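TarM (Staphylococcus aureus subsp. aureus 21178, PDB 4X7R) is a glycosyltransferase-family protein of the GT-B fold that binds UDP in the cleft between its two Rossmann-like domains. Local coordinates at residues A[11-23]-A[49-61]. The protein carries 1 engineered substitution. Numbering follows the deposited sequence.
Sequences LDVNKGGMTSSMF and EIIKALKKQGKMD. With SGN (2-deoxy-6-O-sulfo-2-(sulfoamino)-alpha-D-glucopyranose), chain C; UDP (uridine-5'-diphosphate), chain E; 3YW ((2S)-2,3-dihydroxypropyl 2-acetamido-2-deoxy-alpha-D-glucopyranoside), chain F.
F23 and M60 meet ring to chain: CB of M60 lies over one face of the phenyl group, 4.1 Å from the centroid of F23, in a CH-pi contact. With CG of M60 anti to the backbone N (chi1 -177°) and the chain extended beyond it, SD takes an oblique Met-aromatic place against the same ring, and CE goes on to CD1 of L11 at 4.1 Å. At the ring's far end CZ of F23 touches CD1 of L54 at 3.8 Å.

The other apolar contacts belong to the loop before helix 17-31. CG1 of V13 rests on CB of A53 at 3.8 Å and also meets L54 and I50, while CD1 of L11 reaches CD1 of I51.

No direct hydrogen bond joins 11-23 to 49-61. One water bridges them, donating to O of F23 and accepting from N of D61. OE1 of Q57 is buried here without a partner.

In this N-terminal Rossmann-like domain the glycine loop and helix start form an anion-binding site: N of G17 donates a hydrogen bond to phosphate oxygen O2B of UDP at 2.8 Å, and N of G16, the N-cap, one to sulfate oxygen O5S of SGN at 2.6 Å. NZ of K59, also hydrogen-bonded to OH of Y382, hydrogen-bonds O2 of UDP at 3.0 Å.

Helix 47-56 is followed by a Schellman motif at G58; L11 and F23 pack on strand 36-40, L11 and I51 on edge strand 66-68 of the seven-stranded parallel sheet.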
ATOM      1  N   LEU A  11       3.167  -3.958   4.364  1.00 35.68           N
ATOM      2  CA  LEU A  11       4.131  -3.683   3.303  1.00 35.03           C
ATOM      3  C   LEU A  11       4.036  -4.846   2.335  1.00 42.07           C
ATOM      4  O   LEU A  11       3.891  -5.989   2.757  1.00 41.14           O
ATOM      5  CB  LEU A  11       5.580  -3.567   3.815  1.00 34.73           C
ATOM      6  CG  LEU A  11       5.963  -2.327   4.631  1.00 37.12           C
ATOM      7  CD1 LEU A  11       7.427  -2.373   4.988  1.00 37.20           C
ATOM      8  CD2 LEU A  11       5.623  -1.014   3.885  1.00 33.15           C
ATOM      9  N   ASP A  12       4.078  -4.551   1.047  1.00 41.53           N
ATOM     10  CA  ASP A  12       4.060  -5.530  -0.024  1.00 42.82           C
ATOM     11  C   ASP A  12       4.761  -4.980  -1.263  1.00 49.11           C
ATOM     12  O   ASP A  12       5.022  -3.775  -1.332  1.00 47.31           O
ATOM     13  CB  ASP A  12       2.634  -6.053  -0.336  1.00 44.26           C
ATOM     14  CG  ASP A  12       2.644  -7.536  -0.693  1.00 53.01           C
ATOM     15  OD1 ASP A  12       3.734  -8.070  -0.991  1.00 53.88           O
ATOM     16  OD2 ASP A  12       1.571  -8.163  -0.653  1.00 61.51           O
ATOM     17  N   VAL A  13       5.058  -5.860  -2.233  1.00 48.95           N
ATOM     18  CA  VAL A  13       5.801  -5.571  -3.471  1.00 50.80           C
ATOM     19  C   VAL A  13       5.075  -4.838  -4.606  1.00 59.06           C
ATOM     20  O   VAL A  13       5.753  -4.329  -5.511  1.00 62.89           O
ATOM     21  CB  VAL A  13       6.572  -6.804  -4.006  1.00 55.31           C
ATOM     22  CG1 VAL A  13       7.620  -7.272  -3.006  1.00 55.26           C
ATOM     23  CG2 VAL A  13       5.617  -7.936  -4.382  1.00 55.17           C
ATOM     24  N   ASN A  14       3.752  -4.847  -4.668  1.00 54.26           N
ATOM     25  CA  ASN A  14       3.230  -4.123  -5.845  1.00 55.20           C
ATOM     26  C   ASN A  14       2.309  -2.973  -5.437  1.00 54.39           C
ATOM     27  O   ASN A  14       1.178  -2.884  -5.907  1.00 54.12           O
ATOM     28  CB  ASN A  14       2.620  -5.092  -6.897  1.00 61.93           C
ATOM     29  CG  ASN A  14       3.580  -5.855  -7.828  1.00 93.06           C
ATOM     30  OD1 ASN A  14       3.130  -6.565  -8.742  1.00 95.77           O
ATOM     31  ND2 ASN A  14       4.907  -5.748  -7.657  1.00 77.08           N
ATOM     32  N   LYS A  15       2.801  -2.105  -4.526  1.00 48.29           N
ATOM     33  CA  LYS A  15       2.024  -0.998  -3.955  1.00 46.20           C
ATOM     34  C   LYS A  15       2.222   0.372  -4.634  1.00 47.75           C
ATOM     35  O   LYS A  15       3.075   0.532  -5.509  1.00 46.64           O
ATOM     36  CB  LYS A  15       2.231  -0.915  -2.419  1.00 47.79           C
ATOM     37  CG  LYS A  15       1.807  -2.167  -1.638  1.00 52.86           C
ATOM     38  CD  LYS A  15       0.303  -2.230  -1.418  1.00 68.93           C
ATOM     39  CE  LYS A  15      -0.186  -3.595  -1.008  1.00 87.25           C
ATOM     40  NZ  LYS A  15      -0.129  -4.565  -2.140  1.00102.09           N
ATOM     41  N   GLY A  16       1.409   1.338  -4.208  1.00 42.51           N
ATOM     42  CA  GLY A  16       1.379   2.702  -4.709  1.00 40.94           C
ATOM     43  C   GLY A  16       2.118   3.721  -3.867  1.00 41.87           C
ATOM     44  O   GLY A  16       3.109   3.405  -3.196  1.00 38.56           O
ATOM     45  N   GLY A  17       1.622   4.956  -3.921  1.00 38.08           N
ATOM     46  CA  GLY A  17       2.271   6.128  -3.349  1.00 36.86           C
ATOM     47  C   GLY A  17       2.457   6.201  -1.863  1.00 40.63           C
ATOM     48  O   GLY A  17       3.441   6.787  -1.426  1.00 41.95           O
ATOM     49  N   MET A  18       1.519   5.683  -1.072  1.00 37.30           N
ATOM     50  CA  MET A  18       1.651   5.800   0.381  1.00 36.86           C
ATOM     51  C   MET A  18       2.875   5.103   0.904  1.00 38.33           C
ATOM     52  O   MET A  18       3.614   5.716   1.671  1.00 37.39           O
ATOM     53  CB  MET A  18       0.372   5.368   1.141  1.00 39.23           C
ATOM     54  CG  MET A  18       0.571   5.221   2.677  1.00 42.79           C
ATOM     55  SD  MET A  18      -0.946   4.946   3.614  1.00 47.89           S
ATOM     56  CE  MET A  18      -1.394   3.283   3.041  1.00 45.96           C
ATOM     57  N   THR A  19       3.119   3.836   0.492  1.00 36.25           N
ATOM     58  CA  THR A  19       4.306   3.125   0.982  1.00 36.24           C
ATOM     59  C   THR A  19       5.545   3.636   0.309  1.00 37.55           C
ATOM     60  O   THR A  19       6.579   3.737   0.954  1.00 38.29           O
ATOM     61  CB  THR A  19       4.151   1.596   1.003  1.00 44.47           C
ATOM     62  OG1 THR A  19       3.825   1.155  -0.308  1.00 48.54           O
ATOM     63  CG2 THR A  19       3.090   1.127   1.993  1.00 41.24           C
ATOM     64  N   SER A  20       5.429   4.006  -0.962  1.00 35.18           N
ATOM     65  CA  SER A  20       6.511   4.628  -1.726  1.00 38.04           C
ATOM     66  C   SER A  20       7.005   5.891  -0.943  1.00 40.78           C
ATOM     67  O   SER A  20       8.186   6.024  -0.705  1.00 39.33           O
ATOM     68  CB  SER A  20       6.002   5.024  -3.113  1.00 45.23           C
ATOM     69  OG  SER A  20       6.990   5.604  -3.944  1.00 60.06           O
ATOM     70  N   SER A  21       6.088   6.756  -0.459  1.00 37.61           N
ATOM     71  CA  SER A  21       6.493   7.944   0.307  1.00 35.47           C
ATOM     72  C   SER A  21       7.098   7.589   1.660  1.00 37.61           C
ATOM     73  O   SER A  21       7.987   8.289   2.119  1.00 37.15           O
ATOM     74  CB  SER A  21       5.333   8.916   0.461  1.00 38.04           C
ATOM     75  OG  SER A  21       4.423   8.535   1.477  1.00 47.06           O
ATOM     76  N   MET A  22       6.618   6.499   2.310  1.00 32.56           N
ATOM     77  CA  MET A  22       7.170   6.059   3.583  1.00 31.52           C
ATOM     78  C   MET A  22       8.613   5.591   3.399  1.00 36.24           C
ATOM     79  O   MET A  22       9.467   5.935   4.210  1.00 35.87           O
ATOM     80  CB  MET A  22       6.322   4.922   4.183  1.00 33.46           C
ATOM     81  CG  MET A  22       4.929   5.349   4.565  1.00 35.08           C
ATOM     82  SD  MET A  22       3.977   3.965   5.254  1.00 37.93           S
ATOM     83  CE  MET A  22       4.760   3.838   6.876  1.00 32.92           C
ATOM     84  N   PHE A  23       8.884   4.822   2.324  1.00 34.35           N
ATOM     85  CA  PHE A  23      10.224   4.312   1.993  1.00 34.84           C
ATOM     86  C   PHE A  23      11.222   5.452   1.723  1.00 40.43           C
ATOM     87  O   PHE A  23      12.387   5.386   2.155  1.00 40.54           O
ATOM     88  CB  PHE A  23      10.158   3.391   0.756  1.00 37.06           C
ATOM     89  CG  PHE A  23       9.451   2.060   0.905  1.00 37.81           C
ATOM     90  CD1 PHE A  23       9.507   1.351   2.103  1.00 40.59           C
ATOM     91  CD2 PHE A  23       8.764   1.492  -0.168  1.00 39.84           C
ATOM     92  CE1 PHE A  23       8.863   0.116   2.237  1.00 40.38           C
ATOM     93  CE2 PHE A  23       8.127   0.255  -0.034  1.00 42.78           C
ATOM     94  CZ  PHE A  23       8.185  -0.426   1.167  1.00 40.30           C
ATOM     95  N   GLU A  49      10.558 -12.803   2.995  1.00 52.35           N
ATOM     96  CA  GLU A  49      10.701 -12.778   1.533  1.00 53.48           C
ATOM     97  C   GLU A  49      10.212 -11.471   0.893  1.00 56.44           C
ATOM     98  O   GLU A  49      10.752 -11.070  -0.148  1.00 56.86           O
ATOM     99  CB  GLU A  49      10.021 -13.995   0.878  1.00 55.55           C
ATOM    100  CG  GLU A  49      10.695 -15.342   1.144  1.00 74.17           C
ATOM    101  CD  GLU A  49      12.215 -15.387   1.254  1.00107.07           C
ATOM    102  OE1 GLU A  49      12.711 -15.484   2.399  1.00 99.68           O
ATOM    103  OE2 GLU A  49      12.908 -15.354   0.209  1.00105.57           O
ATOM    104  N   ILE A  50       9.174 -10.824   1.484  1.00 51.26           N
ATOM    105  CA  ILE A  50       8.617  -9.555   0.977  1.00 49.35           C
ATOM    106  C   ILE A  50       9.681  -8.456   1.166  1.00 49.95           C
ATOM    107  O   ILE A  50      10.002  -7.737   0.214  1.00 50.34           O
ATOM    108  CB  ILE A  50       7.265  -9.181   1.665  1.00 51.52           C
ATOM    109  CG1 ILE A  50       6.154 -10.285   1.543  1.00 52.74           C
ATOM    110  CG2 ILE A  50       6.770  -7.784   1.256  1.00 50.64           C
ATOM    111  CD1 ILE A  50       5.638 -10.630   0.130  1.00 59.64           C
ATOM    112  N   ILE A  51      10.236  -8.359   2.388  1.00 43.65           N
ATOM    113  CA  ILE A  51      11.259  -7.383   2.748  1.00 43.14           C
ATOM    114  C   ILE A  51      12.514  -7.465   1.850  1.00 51.11           C
ATOM    115  O   ILE A  51      12.920  -6.437   1.272  1.00 52.36           O
ATOM    116  CB  ILE A  51      11.552  -7.396   4.274  1.00 44.80           C
ATOM    117  CG1 ILE A  51      10.273  -7.086   5.121  1.00 42.47           C
ATOM    118  CG2 ILE A  51      12.716  -6.465   4.639  1.00 47.02           C
ATOM    119  CD1 ILE A  51       9.404  -5.776   4.659  1.00 43.43           C
ATOM    120  N   LYS A  52      13.068  -8.694   1.670  1.00 47.64           N
ATOM    121  CA  LYS A  52      14.227  -8.944   0.819  1.00 49.36           C
ATOM    122  C   LYS A  52      13.955  -8.461  -0.598  1.00 55.38           C
ATOM    123  O   LYS A  52      14.811  -7.793  -1.175  1.00 57.15           O
ATOM    124  CB  LYS A  52      14.592 -10.446   0.778  1.00 53.64           C
ATOM    125  CG  LYS A  52      15.162 -11.023   2.061  1.00 71.09           C
ATOM    126  CD  LYS A  52      15.570 -12.479   1.840  1.00 82.80           C
ATOM    127  CE  LYS A  52      15.717 -13.286   3.110  1.00 95.00           C
ATOM    128  NZ  LYS A  52      16.890 -12.865   3.923  1.00103.16           N
ATOM    129  N   ALA A  53      12.750  -8.771  -1.151  1.00 50.96           N
ATOM    130  CA  ALA A  53      12.356  -8.371  -2.504  1.00 50.75           C
ATOM    131  C   ALA A  53      12.286  -6.845  -2.650  1.00 56.06           C
ATOM    132  O   ALA A  53      12.817  -6.318  -3.621  1.00 57.90           O
ATOM    133  CB  ALA A  53      11.021  -8.999  -2.870  1.00 50.78           C
ATOM    134  N   LEU A  54      11.654  -6.142  -1.679  1.00 50.95           N
ATOM    135  CA  LEU A  54      11.514  -4.675  -1.669  1.00 49.02           C
ATOM    136  C   LEU A  54      12.869  -3.995  -1.581  1.00 54.58           C
ATOM    137  O   LEU A  54      13.072  -2.952  -2.203  1.00 54.43           O
ATOM    138  CB  LEU A  54      10.635  -4.210  -0.491  1.00 46.74           C
ATOM    139  CG  LEU A  54       9.128  -4.411  -0.589  1.00 47.69           C
ATOM    140  CD1 LEU A  54       8.466  -4.187   0.757  1.00 43.78           C
ATOM    141  CD2 LEU A  54       8.520  -3.515  -1.669  1.00 49.46           C
ATOM    142  N   LYS A  55      13.801  -4.588  -0.811  1.00 54.54           N
ATOM    143  CA  LYS A  55      15.160  -4.053  -0.673  1.00 55.80           C
ATOM    144  C   LYS A  55      15.998  -4.302  -1.928  1.00 62.30           C
ATOM    145  O   LYS A  55      16.691  -3.391  -2.370  1.00 63.56           O
ATOM    146  CB  LYS A  55      15.846  -4.568   0.594  1.00 57.59           C
ATOM    147  CG  LYS A  55      15.206  -4.004   1.844  1.00 54.04           C
ATOM    148  CD  LYS A  55      15.984  -4.295   3.108  1.00 48.93           C
ATOM    149  CE  LYS A  55      15.200  -3.699   4.249  1.00 44.98           C
ATOM    150  NZ  LYS A  55      15.999  -3.587   5.487  1.00 50.08           N
ATOM    151  N   LYS A  56      15.885  -5.510  -2.528  1.00 59.46           N
ATOM    152  CA  LYS A  56      16.587  -5.905  -3.754  1.00 61.32           C
ATOM    153  C   LYS A  56      16.191  -4.993  -4.914  1.00 66.00           C
ATOM    154  O   LYS A  56      17.058  -4.562  -5.674  1.00 66.97           O
ATOM    155  CB  LYS A  56      16.303  -7.388  -4.083  1.00 63.95           C
ATOM    156  CG  LYS A  56      16.975  -7.896  -5.351  1.00 72.09           C
ATOM    157  CD  LYS A  56      17.257  -9.399  -5.306  1.00 81.28           C
ATOM    158  CE  LYS A  56      18.704  -9.780  -5.589  1.00 94.68           C
ATOM    159  NZ  LYS A  56      19.177  -9.324  -6.925  1.00107.63           N
ATOM    160  N   GLN A  57      14.889  -4.655  -5.005  1.00 62.30           N
ATOM    161  CA  GLN A  57      14.316  -3.762  -6.027  1.00 61.61           C
ATOM    162  C   GLN A  57      14.760  -2.295  -5.849  1.00 64.87           C
ATOM    163  O   GLN A  57      14.554  -1.475  -6.751  1.00 64.63           O
ATOM    164  CB  GLN A  57      12.780  -3.825  -5.962  1.00 61.91           C
ATOM    165  CG  GLN A  57      12.156  -5.103  -6.530  1.00 77.14           C
ATOM    166  CD  GLN A  57      10.680  -5.238  -6.213  1.00 87.80           C
ATOM    167  OE1 GLN A  57      10.020  -4.299  -5.746  1.00 80.39           O
ATOM    168  NE2 GLN A  57      10.123  -6.415  -6.477  1.00 78.17           N
ATOM    169  N   GLY A  58      15.309  -1.971  -4.676  1.00 61.13           N
ATOM    170  CA  GLY A  58      15.716  -0.613  -4.330  1.00 60.61           C
ATOM    171  C   GLY A  58      14.561   0.297  -3.919  1.00 61.88           C
ATOM    172  O   GLY A  58      14.751   1.512  -3.817  1.00 61.18           O
ATOM    173  N   LYS A  59      13.351  -0.277  -3.672  1.00 56.35           N
ATOM    174  CA  LYS A  59      12.170   0.482  -3.223  1.00 53.94           C
ATOM    175  C   LYS A  59      12.366   0.848  -1.755  1.00 53.00           C
ATOM    176  O   LYS A  59      12.260   2.010  -1.366  1.00 51.73           O
ATOM    177  CB  LYS A  59      10.871  -0.335  -3.366  1.00 55.65           C
ATOM    178  CG  LYS A  59      10.401  -0.505  -4.800  1.00 67.27           C
ATOM    179  CD  LYS A  59       8.908  -0.249  -4.943  1.00 71.39           C
ATOM    180  CE  LYS A  59       8.562  -0.041  -6.403  1.00 82.22           C
ATOM    181  NZ  LYS A  59       7.126   0.248  -6.594  1.00 85.24           N
ATOM    182  N   MET A  60      12.668  -0.159  -0.953  1.00 45.59           N
ATOM    183  CA  MET A  60      12.895  -0.000   0.473  1.00 42.92           C
ATOM    184  C   MET A  60      14.395   0.124   0.718  1.00 48.50           C
ATOM    185  O   MET A  60      15.156  -0.744   0.281  1.00 49.02           O
ATOM    186  CB  MET A  60      12.336  -1.232   1.202  1.00 43.52           C
ATOM    187  CG  MET A  60      12.430  -1.163   2.701  1.00 44.76           C
ATOM    188  SD  MET A  60      11.473  -2.532   3.353  1.00 47.09           S
ATOM    189  CE  MET A  60      11.519  -2.186   5.071  1.00 41.85           C
ATOM    190  N   ASP A  61      14.812   1.188   1.439  1.00 44.70           N
ATOM    191  CA  ASP A  61      16.221   1.419   1.804  1.00 44.09           C
ATOM    192  C   ASP A  61      16.685   0.252   2.682  1.00 49.64           C
ATOM    193  O   ASP A  61      15.917  -0.240   3.509  1.00 47.72           O
ATOM    194  CB  ASP A  61      16.348   2.749   2.577  1.00 44.12           C
ATOM    195  CG  ASP A  61      17.768   3.228   2.799  1.00 47.89           C
ATOM    196  OD1 ASP A  61      18.409   2.750   3.748  1.00 48.76           O
ATOM    197  OD2 ASP A  61      18.203   4.153   2.075  1.00 53.88           O
TER
HETATM  198  C1  SGN C   5      -5.566   1.204   0.532  0.82 53.31           C
HETATM  199  C2  SGN C   5      -5.953   1.107  -0.972  0.82 54.82           C
HETATM  200  C3  SGN C   5      -5.009   0.144  -1.753  0.82 52.88           C
HETATM  201  C4  SGN C   5      -3.521   0.416  -1.452  0.82 50.01           C
HETATM  202  C5  SGN C   5      -3.267   0.547   0.070  0.82 49.26           C
HETATM  203  C6  SGN C   5      -1.812   0.896   0.368  0.82 49.41           C
HETATM  204  N2  SGN C   5      -7.359   0.694  -1.106  0.82 60.07           N
HETATM  205  O3  SGN C   5      -5.215   0.283  -3.174  0.82 53.42           O
HETATM  206  O4  SGN C   5      -2.695  -0.634  -1.994  0.82 48.50           O
HETATM  207  O5  SGN C   5      -4.155   1.555   0.675  0.82 49.67           O
HETATM  208  O6  SGN C   5      -1.504   2.122  -0.292  0.82 47.77           O
HETATM  209  S1  SGN C   5      -8.374   2.029  -1.540  0.82 64.85           S
HETATM  210  O1S SGN C   5      -7.992   2.528  -2.936  0.82 64.03           O
HETATM  211  O2S SGN C   5      -8.224   3.178  -0.524  0.82 64.79           O
HETATM  212  O3S SGN C   5      -9.820   1.515  -1.527  0.82 66.84           O
HETATM  213  S2  SGN C   5      -0.373   2.196  -1.308  0.82 44.52           S
HETATM  214  O4S SGN C   5      -0.492   3.564  -1.996  0.82 50.75           O
HETATM  215  O5S SGN C   5      -0.450   1.091  -2.357  0.82 41.76           O
HETATM  216  O6S SGN C   5       0.928   2.073  -0.515  0.82 45.14           O
HETATM  217  N1  UDP E 501       4.089   2.735  -8.947  1.00 50.66           N
HETATM  218  C2  UDP E 501       5.108   1.917  -9.398  1.00 49.51           C
HETATM  219  N3  UDP E 501       4.755   1.043 -10.399  1.00 50.42           N
HETATM  220  C4  UDP E 501       3.510   0.889 -10.969  1.00 52.45           C
HETATM  221  C5  UDP E 501       2.485   1.737 -10.416  1.00 49.12           C
HETATM  222  C6  UDP E 501       2.798   2.616  -9.445  1.00 48.91           C
HETATM  223  O2  UDP E 501       6.245   1.957  -8.947  1.00 48.76           O
HETATM  224  O4  UDP E 501       3.362   0.078 -11.902  1.00 54.49           O
HETATM  225  C1' UDP E 501       4.473   3.820  -8.010  1.00 50.35           C
HETATM  226  C2' UDP E 501       4.816   5.141  -8.693  1.00 51.43           C
HETATM  227  O2' UDP E 501       6.174   5.165  -9.102  1.00 57.27           O
HETATM  228  C3' UDP E 501       4.545   6.142  -7.568  1.00 50.74           C
HETATM  229  C4' UDP E 501       3.385   5.502  -6.811  1.00 52.40           C
HETATM  230  O4' UDP E 501       3.388   4.096  -7.152  1.00 52.57           O
HETATM  231  O3' UDP E 501       5.650   6.452  -6.717  1.00 48.31           O
HETATM  232  C5' UDP E 501       2.034   6.104  -7.099  1.00 54.21           C
HETATM  233  O5' UDP E 501       1.997   7.379  -6.419  1.00 55.71           O
HETATM  234  PA  UDP E 501       0.810   8.455  -6.519  1.00 51.80           P
HETATM  235  O1A UDP E 501       0.988   9.461  -5.449  1.00 45.51           O
HETATM  236  O2A UDP E 501       0.858   9.109  -7.909  1.00 50.78           O
HETATM  237  O3A UDP E 501      -0.548   7.701  -6.341  1.00 50.17           O
HETATM  238  PB  UDP E 501      -1.095   6.681  -5.230  1.00 53.58           P
HETATM  239  O1B UDP E 501      -0.572   7.077  -3.873  1.00 52.11           O
HETATM  240  O2B UDP E 501      -0.647   5.252  -5.552  1.00 48.81           O
HETATM  241  O3B UDP E 501      -2.609   6.763  -5.197  1.00 57.57           O
HETATM  242  O3A 3YW F 503      -5.374   5.354   0.711  0.75 57.69           O
HETATM  243  C4A 3YW F 503      -2.091   6.497  -0.687  0.75 53.29           C
HETATM  244  C5A 3YW F 503      -3.534   6.059  -0.663  0.75 54.48           C
HETATM  245  O5  3YW F 503      -0.402   9.055  -0.950  0.75 49.54           O
HETATM  246  C6A 3YW F 503      -4.043   5.846   0.742  0.75 55.48           C
HETATM  247  C5  3YW F 503       0.557   9.553  -1.892  0.75 42.66           C
HETATM  248  C6  3YW F 503       1.844   9.755  -1.127  0.75 38.95           C
HETATM  249  C4  3YW F 503      -0.006  10.816  -2.538  0.75 41.85           C
HETATM  250  O6  3YW F 503       1.684  10.666  -0.049  0.75 36.01           O
HETATM  251  C3  3YW F 503      -1.224  10.424  -3.370  0.75 44.50           C
HETATM  252  O4  3YW F 503       0.967  11.405  -3.394  0.75 37.23           O
HETATM  253  O3  3YW F 503      -1.827  11.560  -3.989  0.75 39.03           O
HETATM  254  O7  3YW F 503      -4.946  10.251  -2.885  0.75 55.73           O
HETATM  255  C7  3YW F 503      -4.455   9.355  -3.565  0.75 54.03           C
HETATM  256  C8  3YW F 503      -5.240   8.638  -4.622  0.75 53.39           C
HETATM  257  N2  3YW F 503      -3.188   8.967  -3.415  0.75 51.74           N
HETATM  258  C2  3YW F 503      -2.245   9.646  -2.540  0.75 48.39           C
HETATM  259  C1  3YW F 503      -1.657   8.671  -1.503  0.75 51.40           C
HETATM  260  O1  3YW F 503      -1.753   7.310  -1.813  0.75 51.03           O
HETATM  261  O2  3YW F 503      -3.662   4.851  -1.412  0.75 55.13           O
HETATM  262  O   HOH W   1      12.946   2.846   3.161  1.00 36.71           O